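Local coordinates for protein polyprenyl synthetase (Zymomonas mobilis subsp. mobilis, PDB 4KKM) that probably acts as a metal-dependent prenyltransferase of the FPP/GGPP synthase family, building farnesyl diphosphate or a longer isoprenoid diphosphate, at residues S104-D109 and P123-A128. Sequence-based numbering, arbitrary orientation.
Sequences SLIHDD and PTVHKA. With CA (calcium ion), chain D.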
ATOM      1  N   SER B 104      -2.237   2.332  -9.340  1.00 21.81           N
ATOM      2  CA  SER B 104      -1.156   3.088  -9.969  1.00 24.81           C
ATOM      3  C   SER B 104      -1.668   3.990 -11.087  1.00 23.34           C
ATOM      4  O   SER B 104      -1.169   5.097 -11.274  1.00 28.89           O
ATOM      5  CB  SER B 104      -0.060   2.164 -10.507  1.00 26.21           C
ATOM      6  OG  SER B 104      -0.431   1.586 -11.750  1.00 26.97           O
ATOM      7  N   LEU B 105      -2.660   3.505 -11.826  1.00 23.26           N
ATOM      8  CA  LEU B 105      -3.286   4.288 -12.892  1.00 27.21           C
ATOM      9  C   LEU B 105      -4.074   5.457 -12.310  1.00 26.26           C
ATOM     10  O   LEU B 105      -4.043   6.567 -12.841  1.00 25.54           O
ATOM     11  CB  LEU B 105      -4.229   3.411 -13.717  1.00 28.50           C
ATOM     12  CG  LEU B 105      -3.624   2.249 -14.516  1.00 32.17           C
ATOM     13  CD1 LEU B 105      -4.745   1.430 -15.135  1.00 31.73           C
ATOM     14  CD2 LEU B 105      -2.655   2.760 -15.588  1.00 38.97           C
ATOM     15  N   ILE B 106      -4.783   5.201 -11.216  1.00 23.41           N
ATOM     16  CA  ILE B 106      -5.551   6.262 -10.563  1.00 26.25           C
ATOM     17  C   ILE B 106      -4.640   7.410 -10.151  1.00 29.00           C
ATOM     18  O   ILE B 106      -4.915   8.581 -10.436  1.00 28.70           O
ATOM     19  CB  ILE B 106      -6.277   5.758  -9.302  1.00 23.06           C
ATOM     20  CG1 ILE B 106      -7.253   4.629  -9.638  1.00 26.10           C
ATOM     21  CG2 ILE B 106      -7.015   6.916  -8.614  1.00 28.78           C
ATOM     22  CD1 ILE B 106      -7.950   4.080  -8.391  1.00 26.78           C
ATOM     23  N   HIS B 107      -3.541   7.072  -9.486  1.00 25.00           N
ATOM     24  CA  HIS B 107      -2.608   8.097  -9.046  1.00 28.23           C
ATOM     25  C   HIS B 107      -1.846   8.735 -10.216  1.00 34.67           C
ATOM     26  O   HIS B 107      -1.503   9.912 -10.166  1.00 35.74           O
ATOM     27  CB  HIS B 107      -1.658   7.544  -7.981  1.00 26.49           C
ATOM     28  CG  HIS B 107      -2.290   7.412  -6.623  1.00 25.09           C
ATOM     29  ND1 HIS B 107      -1.563   7.096  -5.495  1.00 24.18           N
ATOM     30  CD2 HIS B 107      -3.569   7.580  -6.217  1.00 24.16           C
ATOM     31  CE1 HIS B 107      -2.377   7.061  -4.449  1.00 28.39           C
ATOM     32  NE2 HIS B 107      -3.598   7.356  -4.857  1.00 25.32           N
ATOM     33  N   ASP B 108      -1.606   7.966 -11.273  1.00 34.20           N
ATOM     34  CA  ASP B 108      -0.885   8.488 -12.436  1.00 34.30           C
ATOM     35  C   ASP B 108      -1.720   9.474 -13.260  1.00 40.92           C
ATOM     36  O   ASP B 108      -1.179  10.387 -13.878  1.00 47.11           O
ATOM     37  CB  ASP B 108      -0.400   7.342 -13.330  1.00 28.63           C
ATOM     38  CG  ASP B 108       0.542   7.813 -14.426  1.00 43.11           C
ATOM     39  OD1 ASP B 108       1.669   8.247 -14.098  1.00 45.50           O
ATOM     40  OD2 ASP B 108       0.152   7.747 -15.611  1.00 47.75           O
ATOM     41  N   ASP B 109      -3.035   9.284 -13.275  1.00 43.94           N
ATOM     42  CA  ASP B 109      -3.914  10.118 -14.089  1.00 49.38           C
ATOM     43  C   ASP B 109      -4.142  11.503 -13.489  1.00 54.00           C
ATOM     44  O   ASP B 109      -4.531  12.428 -14.199  1.00 49.30           O
ATOM     45  CB  ASP B 109      -5.263   9.426 -14.321  1.00 53.24           C
ATOM     46  CG  ASP B 109      -5.154   8.226 -15.248  1.00 58.08           C
ATOM     47  OD1 ASP B 109      -4.226   8.207 -16.087  1.00 60.23           O
ATOM     48  OD2 ASP B 109      -5.996   7.306 -15.140  1.00 53.08           O
ATOM     49  N   PRO B 123     -13.703   8.187 -18.433  1.00 68.96           N
ATOM     50  CA  PRO B 123     -13.172   9.314 -17.664  1.00 64.48           C
ATOM     51  C   PRO B 123     -12.454   8.811 -16.420  1.00 56.02           C
ATOM     52  O   PRO B 123     -12.864   7.821 -15.812  1.00 51.32           O
ATOM     53  CB  PRO B 123     -14.424  10.124 -17.293  1.00 69.55           C
ATOM     54  CG  PRO B 123     -15.571   9.194 -17.475  1.00 72.07           C
ATOM     55  CD  PRO B 123     -15.168   8.249 -18.572  1.00 73.27           C
ATOM     56  N   THR B 124     -11.367   9.479 -16.064  1.00 52.58           N
ATOM     57  CA  THR B 124     -10.565   9.063 -14.927  1.00 49.83           C
ATOM     58  C   THR B 124     -11.279   9.341 -13.607  1.00 47.09           C
ATOM     59  O   THR B 124     -12.261  10.084 -13.564  1.00 46.10           O
ATOM     60  CB  THR B 124      -9.201   9.754 -14.948  1.00 53.72           C
ATOM     61  OG1 THR B 124      -9.394  11.171 -15.042  1.00 54.39           O
ATOM     62  CG2 THR B 124      -8.390   9.270 -16.152  1.00 55.44           C
ATOM     63  N   VAL B 125     -10.781   8.739 -12.533  1.00 40.98           N
ATOM     64  CA  VAL B 125     -11.427   8.847 -11.228  1.00 33.53           C
ATOM     65  C   VAL B 125     -11.536  10.296 -10.747  1.00 38.29           C
ATOM     66  O   VAL B 125     -12.591  10.717 -10.266  1.00 40.10           O
ATOM     67  CB  VAL B 125     -10.711   7.974 -10.174  1.00 31.64           C
ATOM     68  CG1 VAL B 125     -11.259   8.249  -8.759  1.00 31.34           C
ATOM     69  CG2 VAL B 125     -10.849   6.507 -10.550  1.00 33.92           C
ATOM     70  N   HIS B 126     -10.463  11.067 -10.899  1.00 34.92           N
ATOM     71  CA  HIS B 126     -10.481  12.451 -10.436  1.00 41.55           C
ATOM     72  C   HIS B 126     -11.477  13.298 -11.230  1.00 43.79           C
ATOM     73  O   HIS B 126     -11.941  14.327 -10.752  1.00 46.04           O
ATOM     74  CB  HIS B 126      -9.078  13.078 -10.436  1.00 49.80           C
ATOM     75  CG  HIS B 126      -8.486  13.258 -11.798  1.00 56.62           C
ATOM     76  ND1 HIS B 126      -8.432  14.482 -12.434  1.00 57.58           N
ATOM     77  CD2 HIS B 126      -7.905  12.373 -12.645  1.00 57.76           C
ATOM     78  CE1 HIS B 126      -7.852  14.342 -13.610  1.00 60.02           C
ATOM     79  NE2 HIS B 126      -7.523  13.070 -13.763  1.00 60.25           N
ATOM     80  N   LYS B 127     -11.823  12.843 -12.431  1.00 45.63           N
ATOM     81  CA  LYS B 127     -12.808  13.542 -13.252  1.00 49.21           C
ATOM     82  C   LYS B 127     -14.241  13.121 -12.917  1.00 49.39           C
ATOM     83  O   LYS B 127     -15.115  13.966 -12.722  1.00 47.16           O
ATOM     84  CB  LYS B 127     -12.522  13.323 -14.740  1.00 51.16           C
ATOM     85  CG  LYS B 127     -11.185  13.882 -15.190  1.00 58.92           C
ATOM     86  CD  LYS B 127     -11.079  15.381 -14.916  1.00 64.74           C
ATOM     87  CE  LYS B 127     -11.641  16.214 -16.061  1.00 71.52           C
ATOM     88  NZ  LYS B 127     -13.114  16.072 -16.236  1.00 73.51           N
ATOM     89  N   ALA B 128     -14.480  11.815 -12.856  1.00 47.71           N
ATOM     90  CA  ALA B 128     -15.805  11.297 -12.522  1.00 50.99           C
ATOM     91  C   ALA B 128     -16.153  11.595 -11.064  1.00 49.50           C
ATOM     92  O   ALA B 128     -17.318  11.771 -10.708  1.00 49.50           O
ATOM     93  CB  ALA B 128     -15.872   9.797 -12.790  1.00 50.25           C
TER
HETATM   94 CA    CA D 302       3.052   9.301 -15.814  1.00 69.93          CA
HETATM   95  O   HOH W   1      -7.376   9.536 -11.398  1.00 32.23           O
HETATM   96  O   HOH W   2      -8.278   7.214 -13.004  1.00 44.43           O
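With chi1 of 54°, T124 sets OG1 between its backbone N and carbonyl carbon and leaves CG2 opposite the carbonyl, which puts this methyl in van der Waals contact with the D109 carboxylate, 3.3 Å from D109 OD2. In H126, chi1 of 67° places CG between the backbone N and the carbonyl carbon, and the ring reaches D109, with H126 NE2 3.1 Å from D109 O, obliquely to the ring. The hydrogen bond of NE2 goes to D116 O, which also takes one from T124 OG1. One helical turn back, I106 CG2 packs 4.1 Å from V125 CB, and A63 of helix 54-64 touches both side chains. Two waters bridge the segments: one donates to D109 OD2 and accepts from V125 N at 3.0 Å, the other donates to I106 O at 2.8 Å and accepts only weakly from H126 N. Replacing H126 by alanine is likely to leave D116 O without its imidazole donor and open a gap beside D109. Next to D109, D108 OD1 binds calcium at 2.4 Å, with D114 as a further ligand, in the first aspartate-rich motif of trans-prenyl synthases. D116 O thus gathers donors from T124 and H126, while water links D109 OD2 to V125 beside the calcium site.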